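Local coordinates for protein 4-aminobutyrate transaminase (Acinetobacter baumannii, PDB 6WOP) that probably catalyses the pyridoxal-phosphate-dependent transfer of the amino group of 4-aminobutyrate to 2-oxoglutarate, at residues I36-K39 and Q43-D46; V22-Y27 and Y373-G378; L381-C384 and V390-F393; N326-E331 and L397-E402. All blocks are in the same frame, centred on the assembly; numbering follows the deposited sequence.

Contact 1: residues I36-K39 and Q43-D46; sequences IWDK and QFID
The carbonyl oxygen of Ile36 takes the amide hydrogen of Phe44 at 2.8 Å from O to N, and Gln43 adds a CA-H...O contact to the same atom, its CA 3.6 Å from Ile36 O. The edge of the Phe44 ring meets this oxygen as well, in plane, with Phe44 CD1 3.8 Å from Ile36 O. All of this sits inside a beta hairpin, strand 35-38 folding back on strand 43-46. The return bond, Ile36 N to Phe44 O, is 3.0 Å long and close to straight, 167° at the hydrogen, which makes Ile36 and Phe44 an antiparallel hydrogen-bonded pair. Next to it Trp37 and Gln43 form the non-hydrogen-bonded pair, with their side chains on the other face of the sheet. There the two run alongside each other in the same direction, indole and amide planes 67° apart. Trp37 NE1 gives Gln43 OE1 a weak, bent hydrogen bond of 3.3 Å. On the face of Ile36 and Phe44, the Phe44 ring stacks with Trp26, and Asp38 brings OD2 to its edge, 4.0 Å from Phe44 CE1. That carboxylate oxygen is hydrogen-bonded to Asn42 ND2 in the turn. Asp46 OD1 receives the backbone N-H groups of both Ala48 and Gly49, which fixes its carboxylate beside Ile36. With CG1 of Ile36 beside its own backbone N (chi1 -56°), the branch runs out over Asp46, and Ile36 CD1 rests 3.6 Å from both Asp46 CB and Asp46 CG.

Contact 2: residues V22-Y27 and Y373-G378; sequences VMCQWY and YAMENG
Met375 reaches from the last turn of helix 364-376 to Cys24 and Trp26 in the loop 22-27. The turn starts at Tyr373, whose carbonyl oxygen takes a hydrogen bond from Asn377 ND2 at 2.9 Å. Ala374 turns to the following strand, where it packs on Leu379 and Leu381. At Met375, CG stands anti to the backbone N (chi1 -171°), and bends at chi2 and chi3 then bring the sulfur to the indole edge. Trp26 NE1 points its hydrogen almost straight at Met375 SD, 3.4 Å away with 175° at the hydrogen, a weak bond in the plane of the ring. Met375 CE turns to Cys24 SG at 3.9 Å, while Cys24 CB itself lies over one face of the indole, toward its rim. The second subunit lies close by, its Thr82 packing on Cys24 and Trp26. Farther on, Asn377 ND2, bonded to Tyr373 O, also lies over the centre of the Tyr373 ring. Gly378, with a positive phi of 82°, closes the helix as the C-prime residue of a Schellman motif, three residues after Met375, whose sulfur makes the Met-aromatic contact with Trp26.

Contact 3: residues L381-C384 and V390-F393; sequences LLTC and VIRF
Arg392 lays its chain across Cys384 and Thr383 of the neighbouring strand. Its CB is 3.6 Å from Cys384 SG, and its CG, between the backbone N and the carbonyl carbon (chi1 56°), passes the same sulfur. From CG to NE the chain is extended, and CD comes 4.0 Å from Cys384 CB. Arg392 NE then gives a weak hydrogen bond to Thr383 O at 3.4 Å, which meets the guanidinium at its edge, while Leu382 CD1 lies over one face. At the tip NH2 makes a salt bridge to Glu212, and NH1 a weak hydrogen bond to Gln243, so neighbours at face, edge and tip fix the rotation of this buried group. The two backbones are held by Arg392 N to Leu382 O at 3.0 Å and, more weakly, by Cys384 N to Val390 O at 2.8 Å. Where the strands draw apart, a water bound to Leu382 N also lies by Arg392 O, at a doubtfully short distance. On the other side of the sheet from Arg392, Thr383 faces Ile391 in a non-hydrogen-bonded pair. At the Leu381 end, Leu381 and Phe393 lie alongside each other, Leu381 CD2 3.9 Å from Phe393 CE1 and oblique to the ring. Together these strands, 379-384 and 390-393, form an antiparallel beta hairpin whose arginine, paired with Glu212, is consistent with the glutamate-arginine switch known from class-III relatives such as ornithine aminotransferase.

Contact 4: residues N326-E331 and L397-E402; sequences NELGAE and LTIPAE
Helix 321-342 packs here against the turn that leads into helix 401-416, an apolar helix-to-loop junction just before the chain's last helix, where Pro400 holds the N-cap position. Leu328 points from the helix toward the turn of Leu397 and Ile399. Its CG stands anti to its own carbonyl carbon and beside the backbone N (chi1 -68°), which carries both methyls toward the turn. Leu328 CD1 touches two partners of different kind, 3.7 Å from Leu397 O and 3.9 Å from Ile399 CG2. The first is simply a methyl resting on a carbonyl oxygen. The Leu397 side chain reaches less closely into the contact, staying 4.8 Å from the segment 326-331 at its nearest, so this residue takes part mainly through its backbone oxygen. Arg324 NH1, from the helix turn before Leu328, hydrogen-bonds to Ile399 O and weakly to Leu397 O, tying two carbonyls of the turn to the same helix that supplies the leucine. Phe404, from helix 401-416, touches both Leu328 and Ile399 and so extends the apolar patch. Farther along the helix, Glu331 makes a salt bridge to Arg405, a charged link between the two helices. In Ile399 the long branch, CG1, is anti to the backbone N (chi1 -176°), leaving the short branch to meet the leucine from across: Ile399 CG2 lies 4.1 Å from Leu328 CD2 as well.

In the fold
Contacts 1 and 3 are the two hairpins of one mixed sheet, joined where strand 43-46 runs parallel to strand 379-384, and both rest on backbone bonds. Contact 3, about 13 Å from the chain's centre to its own against 23 Å for contact 1, is almost wholly buried and carries a charged side chain inward, whereas contact 1 pairs Trp37 with an exposed glutamine. Contact 2 joins a loop to a helix end beside the neighbouring subunit, with sulfur and indole chemistry. It touches contact 1 where Ile45 N probably hydrogen-bonds to Gly378 O, and contact 3 through Met23 on Leu382. Contact 4 is buried aliphatic packing between a helix and the turn that leads into the last helix, and reaches contact 1 through Ile399 on Ile45.

Contact 1: residues I36-K39 and Q43-D46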
loop_
_atom_site.group_PDB
_atom_site.type_symbol
_atom_site.label_atom_id
_atom_site.label_comp_id
_atom_site.label_asym_id
_atom_site.label_seq_id
_atom_site.Cartn_x
_atom_site.Cartn_y
_atom_site.Cartn_z
ATOM N N ILE A 36 25.121 25.897 -28.055
ATOM C CA ILE A 36 25.774 24.666 -27.587
ATOM C C ILE A 36 26.668 24.173 -28.701
ATOM O O ILE A 36 26.276 24.229 -29.876
ATOM C CB ILE A 36 24.737 23.557 -27.248
ATOM C CG1 ILE A 36 23.720 24.044 -26.212
ATOM C CG2 ILE A 36 25.487 22.243 -26.758
ATOM C CD1 ILE A 36 22.434 23.136 -26.250
ATOM N N TRP A 37 27.871 23.702 -28.353
ATOM C CA TRP A 37 28.821 23.204 -29.356
ATOM C C TRP A 37 29.084 21.735 -29.099
ATOM O O TRP A 37 29.196 21.322 -27.938
ATOM C CB TRP A 37 30.176 23.927 -29.299
ATOM C CG TRP A 37 30.175 25.340 -29.794
ATOM C CD1 TRP A 37 30.468 25.775 -31.057
ATOM C CD2 TRP A 37 29.889 26.505 -29.018
ATOM N NE1 TRP A 37 30.347 27.139 -31.125
ATOM C CE2 TRP A 37 30.035 27.622 -29.877
ATOM C CE3 TRP A 37 29.545 26.718 -27.673
ATOM C CZ2 TRP A 37 29.827 28.942 -29.438
ATOM C CZ3 TRP A 37 29.358 28.048 -27.207
ATOM C CH2 TRP A 37 29.510 29.139 -28.099
ATOM N N ASP A 38 29.169 20.948 -30.154
ATOM C CA ASP A 38 29.503 19.556 -29.962
ATOM C C ASP A 38 31.014 19.393 -30.024
ATOM O O ASP A 38 31.781 20.343 -30.239
ATOM C CB ASP A 38 28.766 18.646 -30.970
ATOM C CG ASP A 38 29.243 18.818 -32.420
ATOM O OD1 ASP A 38 30.269 19.496 -32.683
ATOM O OD2 ASP A 38 28.550 18.291 -33.316
ATOM N N LYS A 39 31.443 18.141 -29.877
ATOM C CA LYS A 39 32.855 17.865 -29.781
ATOM C C LYS A 39 33.566 18.142 -31.081
ATOM O O LYS A 39 34.777 18.384 -31.058
ATOM C CB LYS A 39 33.058 16.416 -29.320
ATOM C CG LYS A 39 32.466 16.156 -27.905
ATOM C CD LYS A 39 32.663 14.721 -27.487
ATOM C CE LYS A 39 34.127 14.382 -27.480
ATOM N NZ LYS A 39 34.818 15.241 -26.479
ATOM N N GLN A 43 27.701 24.048 -34.194
ATOM C CA GLN A 43 26.971 24.946 -33.310
ATOM C C GLN A 43 25.481 24.617 -33.372
ATOM O O GLN A 43 24.935 24.390 -34.464
ATOM C CB GLN A 43 27.210 26.384 -33.790
ATOM C CG GLN A 43 27.444 27.369 -32.704
ATOM C CD GLN A 43 27.877 28.739 -33.233
ATOM O OE1 GLN A 43 29.054 28.983 -33.539
ATOM N NE2 GLN A 43 26.897 29.610 -33.402
ATOM N N PHE A 44 24.823 24.609 -32.204
ATOM C CA PHE A 44 23.385 24.366 -32.090
ATOM C C PHE A 44 22.718 25.526 -31.372
ATOM O O PHE A 44 23.276 26.084 -30.419
ATOM C CB PHE A 44 23.084 23.093 -31.324
ATOM C CG PHE A 44 23.473 21.870 -32.054
ATOM C CD1 PHE A 44 24.742 21.357 -31.902
ATOM C CD2 PHE A 44 22.574 21.236 -32.939
ATOM C CE1 PHE A 44 25.129 20.239 -32.588
ATOM C CE2 PHE A 44 22.961 20.103 -33.623
ATOM C CZ PHE A 44 24.238 19.601 -33.454
ATOM N N ILE A 45 21.560 25.938 -31.859
ATOM C CA ILE A 45 20.796 26.957 -31.148
ATOM C C ILE A 45 19.966 26.183 -30.146
ATOM O O ILE A 45 19.305 25.213 -30.513
ATOM C CB ILE A 45 19.911 27.780 -32.102
ATOM C CG1 ILE A 45 20.770 28.600 -33.067
ATOM C CG2 ILE A 45 18.834 28.596 -31.318
ATOM C CD1 ILE A 45 20.005 29.225 -34.282
ATOM N N ASP A 46 19.978 26.608 -28.911
ATOM C CA ASP A 46 19.347 25.827 -27.847
ATOM C C ASP A 46 17.903 26.293 -27.639
ATOM O O ASP A 46 17.660 27.308 -26.976
ATOM C CB ASP A 46 20.192 25.991 -26.578
ATOM C CG ASP A 46 19.617 25.234 -25.400
ATOM O OD1 ASP A 46 18.754 24.345 -25.631
ATOM O OD2 ASP A 46 20.024 25.555 -24.230
#

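Contact 2: residues V22-Y27 and Y373-G378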
loop_
_atom_site.group_PDB
_atom_site.type_symbol
_atom_site.label_atom_id
_atom_site.label_comp_id
_atom_site.label_asym_id
_atom_site.label_seq_id
_atom_site.Cartn_x
_atom_site.Cartn_y
_atom_site.Cartn_z
ATOM N N VAL A 22 18.874 8.540 -24.074
ATOM C CA VAL A 22 19.628 9.750 -24.407
ATOM C C VAL A 22 19.172 10.220 -25.781
ATOM O O VAL A 22 19.172 9.433 -26.737
ATOM C CB VAL A 22 21.148 9.506 -24.339
ATOM C CG1 VAL A 22 21.817 10.666 -24.899
ATOM C CG2 VAL A 22 21.592 9.307 -22.864
ATOM N N MET A 23 18.750 11.484 -25.882
ATOM C CA MET A 23 18.158 11.923 -27.136
ATOM C C MET A 23 19.201 12.280 -28.192
ATOM O O MET A 23 19.092 11.825 -29.330
ATOM C CB MET A 23 17.201 13.102 -26.930
ATOM C CG MET A 23 16.406 13.513 -28.248
ATOM S SD MET A 23 16.178 15.302 -28.367
ATOM C CE MET A 23 15.575 15.503 -26.735
ATOM N N CYS A 24 20.173 13.131 -27.874
ATOM C CA CYS A 24 21.091 13.577 -28.926
ATOM C C CYS A 24 22.169 12.517 -29.155
ATOM O O CYS A 24 22.689 11.923 -28.210
ATOM C CB CYS A 24 21.760 14.906 -28.550
ATOM S SG CYS A 24 20.762 16.351 -28.805
ATOM N N GLN A 25 22.544 12.336 -30.428
ATOM C CA GLN A 25 23.592 11.370 -30.769
ATOM C C GLN A 25 24.986 11.983 -30.612
ATOM O O GLN A 25 26.007 11.257 -30.582
ATOM C CB GLN A 25 23.384 10.888 -32.212
ATOM C CG GLN A 25 22.071 10.173 -32.394
ATOM C CD GLN A 25 21.902 9.132 -31.287
ATOM O OE1 GLN A 25 21.055 9.283 -30.392
ATOM N NE2 GLN A 25 22.758 8.113 -31.299
ATOM N N TRP A 26 25.040 13.302 -30.514
ATOM C CA TRP A 26 26.273 14.039 -30.391
ATOM C C TRP A 26 26.444 14.454 -28.936
ATOM O O TRP A 26 25.507 14.357 -28.136
ATOM C CB TRP A 26 26.226 15.242 -31.324
ATOM C CG TRP A 26 25.040 16.106 -31.144
ATOM C CD1 TRP A 26 23.825 16.011 -31.787
ATOM C CD2 TRP A 26 24.949 17.246 -30.278
ATOM N NE1 TRP A 26 23.001 17.047 -31.396
ATOM C CE2 TRP A 26 23.657 17.804 -30.450
ATOM C CE3 TRP A 26 25.849 17.870 -29.405
ATOM C CZ2 TRP A 26 23.238 18.940 -29.757
ATOM C CZ3 TRP A 26 25.424 19.003 -28.698
ATOM C CH2 TRP A 26 24.128 19.528 -28.886
ATOM N N TYR A 27 27.663 14.855 -28.577
ATOM C CA TYR A 27 28.011 15.090 -27.170
ATOM C C TYR A 27 28.363 16.563 -26.972
ATOM O O TYR A 27 28.988 17.167 -27.847
ATOM C CB TYR A 27 29.213 14.218 -26.738
ATOM C CG TYR A 27 28.844 12.785 -26.622
ATOM C CD1 TYR A 27 28.578 11.990 -27.761
ATOM C CD2 TYR A 27 28.716 12.218 -25.374
ATOM C CE1 TYR A 27 28.178 10.645 -27.622
ATOM C CE2 TYR A 27 28.314 10.853 -25.228
ATOM C CZ TYR A 27 28.066 10.088 -26.351
ATOM O OH TYR A 27 27.661 8.771 -26.141
ATOM N N TYR A 373 14.854 17.576 -38.765
ATOM C CA TYR A 373 15.336 18.620 -39.663
ATOM C C TYR A 373 16.056 19.702 -38.879
ATOM O O TYR A 373 17.115 20.190 -39.298
ATOM C CB TYR A 373 14.195 19.254 -40.419
ATOM C CG TYR A 373 14.685 20.380 -41.291
ATOM C CD1 TYR A 373 14.799 21.674 -40.799
ATOM C CD2 TYR A 373 15.046 20.148 -42.609
ATOM C CE1 TYR A 373 15.254 22.692 -41.582
ATOM C CE2 TYR A 373 15.518 21.156 -43.388
ATOM C CZ TYR A 373 15.592 22.430 -42.872
ATOM O OH TYR A 373 16.042 23.458 -43.644
ATOM N N ALA A 374 15.454 20.129 -37.769
ATOM C CA ALA A 374 16.055 21.176 -36.965
ATOM C C ALA A 374 17.414 20.740 -36.469
ATOM O O ALA A 374 18.394 21.494 -36.567
ATOM C CB ALA A 374 15.148 21.548 -35.798
ATOM N N MET A 375 17.496 19.514 -35.951
ATOM C CA MET A 375 18.774 19.010 -35.459
ATOM C C MET A 375 19.828 19.027 -36.566
ATOM O O MET A 375 20.967 19.429 -36.318
ATOM C CB MET A 375 18.640 17.600 -34.893
ATOM C CG MET A 375 19.919 17.167 -34.184
ATOM S SD MET A 375 19.864 17.862 -32.534
ATOM C CE MET A 375 18.509 16.748 -31.921
ATOM N N GLU A 376 19.467 18.612 -37.792
ATOM C CA GLU A 376 20.497 18.638 -38.835
ATOM C C GLU A 376 20.805 20.048 -39.293
ATOM O O GLU A 376 21.863 20.267 -39.888
ATOM C CB GLU A 376 20.115 17.767 -40.066
ATOM C CG GLU A 376 19.411 16.457 -39.687
ATOM C CD GLU A 376 18.318 15.956 -40.669
ATOM O OE1 GLU A 376 17.353 15.285 -40.237
ATOM O OE2 GLU A 376 18.462 16.192 -41.904
ATOM N N ASN A 377 19.992 21.047 -38.951
ATOM C CA ASN A 377 20.339 22.415 -39.324
ATOM C C ASN A 377 20.659 23.309 -38.123
ATOM O O ASN A 377 20.547 24.538 -38.213
ATOM C CB ASN A 377 19.247 23.038 -40.196
ATOM C CG ASN A 377 19.171 22.386 -41.549
ATOM O OD1 ASN A 377 19.920 22.721 -42.449
ATOM N ND2 ASN A 377 18.317 21.400 -41.677
ATOM N N GLY A 378 21.138 22.714 -37.029
ATOM C CA GLY A 378 21.701 23.488 -35.926
ATOM C C GLY A 378 20.697 24.067 -34.953
ATOM O O GLY A 378 20.932 25.159 -34.381
#

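Contact 3: residues L381-C384 and V390-F393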
loop_
_atom_site.group_PDB
_atom_site.type_symbol
_atom_site.label_atom_id
_atom_site.label_comp_id
_atom_site.label_asym_id
_atom_site.label_seq_id
_atom_site.Cartn_x
_atom_site.Cartn_y
_atom_site.Cartn_z
ATOM N N LEU A 381 15.551 20.924 -30.541
ATOM C CA LEU A 381 14.129 20.976 -30.204
ATOM C C LEU A 381 13.722 19.787 -29.355
ATOM O O LEU A 381 14.167 18.664 -29.618
ATOM C CB LEU A 381 13.243 20.938 -31.491
ATOM C CG LEU A 381 13.308 22.154 -32.433
ATOM C CD1 LEU A 381 12.413 21.985 -33.716
ATOM C CD2 LEU A 381 12.904 23.374 -31.604
ATOM N N LEU A 382 12.830 20.023 -28.377
ATOM C CA LEU A 382 12.244 18.946 -27.576
ATOM C C LEU A 382 10.792 18.650 -27.945
ATOM O O LEU A 382 10.020 19.566 -28.251
ATOM C CB LEU A 382 12.274 19.294 -26.099
ATOM C CG LEU A 382 13.634 19.684 -25.495
ATOM C CD1 LEU A 382 13.365 20.187 -24.095
ATOM C CD2 LEU A 382 14.582 18.485 -25.496
ATOM N N THR A 383 10.402 17.376 -27.804
ATOM C CA THR A 383 8.992 16.982 -27.914
ATOM C C THR A 383 8.402 16.613 -26.548
ATOM O O THR A 383 9.086 16.552 -25.524
ATOM C CB THR A 383 8.797 15.815 -28.883
ATOM O OG1 THR A 383 9.546 14.674 -28.429
ATOM C CG2 THR A 383 9.201 16.226 -30.329
ATOM N N CYS A 384 7.095 16.404 -26.516
ATOM C CA CYS A 384 6.403 16.163 -25.268
ATOM C C CYS A 384 5.093 15.517 -25.638
ATOM O O CYS A 384 4.891 15.133 -26.798
ATOM C CB CYS A 384 6.136 17.449 -24.490
ATOM S SG CYS A 384 5.613 18.895 -25.495
ATOM N N VAL A 390 3.854 16.825 -29.640
ATOM C CA VAL A 390 3.933 18.224 -29.243
ATOM C C VAL A 390 5.388 18.647 -29.235
ATOM O O VAL A 390 6.223 17.983 -28.618
ATOM C CB VAL A 390 3.306 18.437 -27.862
ATOM C CG1 VAL A 390 3.322 19.937 -27.585
ATOM C CG2 VAL A 390 1.818 17.809 -27.841
ATOM N N ILE A 391 5.703 19.759 -29.886
ATOM C CA ILE A 391 7.033 20.373 -29.756
ATOM C C ILE A 391 6.910 21.493 -28.750
ATOM O O ILE A 391 6.069 22.381 -28.916
ATOM C CB ILE A 391 7.529 20.917 -31.103
ATOM C CG1 ILE A 391 7.668 19.787 -32.115
ATOM C CG2 ILE A 391 8.845 21.771 -30.933
ATOM C CD1 ILE A 391 7.759 20.306 -33.533
ATOM N N ARG A 392 7.734 21.476 -27.709
ATOM C CA ARG A 392 7.644 22.500 -26.679
ATOM C C ARG A 392 8.888 23.351 -26.771
ATOM O O ARG A 392 9.938 22.865 -27.198
ATOM C CB ARG A 392 7.537 21.878 -25.273
ATOM C CG ARG A 392 8.719 20.933 -24.987
ATOM C CD ARG A 392 8.638 20.443 -23.547
ATOM N NE ARG A 392 9.312 19.157 -23.362
ATOM C CZ ARG A 392 9.592 18.618 -22.184
ATOM N NH1 ARG A 392 9.293 19.268 -21.076
ATOM N NH2 ARG A 392 10.183 17.430 -22.117
ATOM N N PHE A 393 8.772 24.637 -26.423
ATOM C CA PHE A 393 9.881 25.584 -26.604
ATOM C C PHE A 393 10.355 26.095 -25.255
ATOM O O PHE A 393 9.578 26.708 -24.506
ATOM C CB PHE A 393 9.435 26.736 -27.511
ATOM C CG PHE A 393 9.038 26.267 -28.861
ATOM C CD1 PHE A 393 10.009 26.103 -29.848
ATOM C CD2 PHE A 393 7.715 25.913 -29.127
ATOM C CE1 PHE A 393 9.680 25.601 -31.111
ATOM C CE2 PHE A 393 7.368 25.396 -30.379
ATOM C CZ PHE A 393 8.372 25.244 -31.372
HETATM O O HOH W 1 12.236 22.719 -28.197
#

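Contact 4: residues N326-E331 and L397-E402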
loop_
_atom_site.group_PDB
_atom_site.type_symbol
_atom_site.label_atom_id
_atom_site.label_comp_id
_atom_site.label_asym_id
_atom_site.label_seq_id
_atom_site.Cartn_x
_atom_site.Cartn_y
_atom_site.Cartn_z
ATOM N N ASN A 326 7.550 37.364 -22.282
ATOM C CA ASN A 326 6.328 37.701 -23.014
ATOM C C ASN A 326 6.627 38.103 -24.454
ATOM O O ASN A 326 5.899 37.705 -25.380
ATOM C CB ASN A 326 5.571 38.803 -22.282
ATOM C CG ASN A 326 4.934 38.276 -21.012
ATOM O OD1 ASN A 326 4.521 37.122 -20.970
ATOM N ND2 ASN A 326 4.869 39.103 -19.972
ATOM N N GLU A 327 7.683 38.898 -24.662
ATOM C CA GLU A 327 8.059 39.352 -26.008
ATOM C C GLU A 327 8.500 38.206 -26.905
ATOM O O GLU A 327 8.085 38.128 -28.068
ATOM C CB GLU A 327 9.194 40.396 -25.949
ATOM C CG GLU A 327 8.781 41.673 -25.326
ATOM C CD GLU A 327 9.948 42.514 -24.772
ATOM O OE1 GLU A 327 11.170 42.214 -25.019
ATOM O OE2 GLU A 327 9.593 43.480 -24.049
ATOM N N LEU A 328 9.412 37.364 -26.423
ATOM C CA LEU A 328 9.816 36.214 -27.220
ATOM C C LEU A 328 8.623 35.272 -27.465
ATOM O O LEU A 328 8.447 34.748 -28.568
ATOM C CB LEU A 328 10.960 35.472 -26.519
ATOM C CG LEU A 328 12.344 36.130 -26.389
ATOM C CD1 LEU A 328 13.138 35.399 -25.332
ATOM C CD2 LEU A 328 13.099 36.071 -27.677
ATOM N N GLY A 329 7.828 34.981 -26.430
ATOM C CA GLY A 329 6.696 34.102 -26.667
ATOM C C GLY A 329 5.745 34.657 -27.706
ATOM O O GLY A 329 5.221 33.917 -28.544
ATOM N N ALA A 330 5.477 35.960 -27.649
ATOM C CA ALA A 330 4.575 36.538 -28.622
ATOM C C ALA A 330 5.110 36.325 -30.039
ATOM O O ALA A 330 4.341 36.003 -30.961
ATOM C CB ALA A 330 4.356 38.027 -28.326
ATOM N N GLU A 331 6.433 36.495 -30.228
ATOM C CA GLU A 331 7.047 36.381 -31.543
ATOM C C GLU A 331 7.046 34.941 -32.023
ATOM O O GLU A 331 6.778 34.667 -33.215
ATOM C CB GLU A 331 8.476 36.934 -31.514
ATOM C CG GLU A 331 9.119 36.877 -32.884
ATOM C CD GLU A 331 10.477 37.552 -32.978
ATOM O OE1 GLU A 331 11.033 37.535 -34.100
ATOM O OE2 GLU A 331 10.965 38.096 -31.971
ATOM N N LEU A 397 15.615 32.578 -21.743
ATOM C CA LEU A 397 14.958 33.885 -21.874
ATOM C C LEU A 397 15.962 34.988 -22.221
ATOM O O LEU A 397 15.553 36.104 -22.632
ATOM C CB LEU A 397 14.282 34.254 -20.568
ATOM C CG LEU A 397 13.223 33.247 -20.084
ATOM C CD1 LEU A 397 12.519 33.750 -18.788
ATOM C CD2 LEU A 397 12.187 33.037 -21.210
ATOM N N THR A 398 17.228 34.665 -22.097
ATOM C CA THR A 398 18.347 35.548 -22.446
ATOM C C THR A 398 18.803 35.380 -23.910
ATOM O O THR A 398 19.808 35.997 -24.310
ATOM C CB THR A 398 19.516 35.230 -21.507
ATOM O OG1 THR A 398 19.800 33.818 -21.567
ATOM C CG2 THR A 398 19.193 35.577 -20.035
ATOM N N ILE A 399 18.142 34.534 -24.697
ATOM C CA ILE A 399 18.630 34.264 -26.071
ATOM C C ILE A 399 18.700 35.577 -26.870
ATOM O O ILE A 399 17.783 36.411 -26.799
ATOM C CB ILE A 399 17.732 33.188 -26.757
ATOM C CG1 ILE A 399 18.321 32.854 -28.131
ATOM C CG2 ILE A 399 16.275 33.670 -26.934
ATOM C CD1 ILE A 399 17.660 31.628 -28.760
ATOM N N PRO A 400 19.779 35.864 -27.596
ATOM C CA PRO A 400 19.808 37.092 -28.398
ATOM C C PRO A 400 18.681 37.074 -29.410
ATOM O O PRO A 400 18.436 36.050 -30.026
ATOM C CB PRO A 400 21.167 37.026 -29.083
ATOM C CG PRO A 400 22.050 36.170 -28.099
ATOM C CD PRO A 400 21.032 35.093 -27.697
ATOM N N ALA A 401 18.049 38.231 -29.637
ATOM C CA ALA A 401 16.860 38.281 -30.504
ATOM C C ALA A 401 17.194 37.778 -31.915
ATOM O O ALA A 401 16.385 37.093 -32.554
ATOM C CB ALA A 401 16.320 39.715 -30.521
ATOM N N GLU A 402 18.411 38.077 -32.402
ATOM C CA GLU A 402 18.787 37.674 -33.760
ATOM C C GLU A 402 19.018 36.173 -33.880
ATOM O O GLU A 402 18.738 35.585 -34.924
ATOM C CB GLU A 402 20.039 38.445 -34.216
ATOM C CG GLU A 402 21.327 38.083 -33.491
ATOM C CD GLU A 402 21.585 38.900 -32.188
ATOM O OE1 GLU A 402 20.671 39.601 -31.660
ATOM O OE2 GLU A 402 22.743 38.845 -31.714
#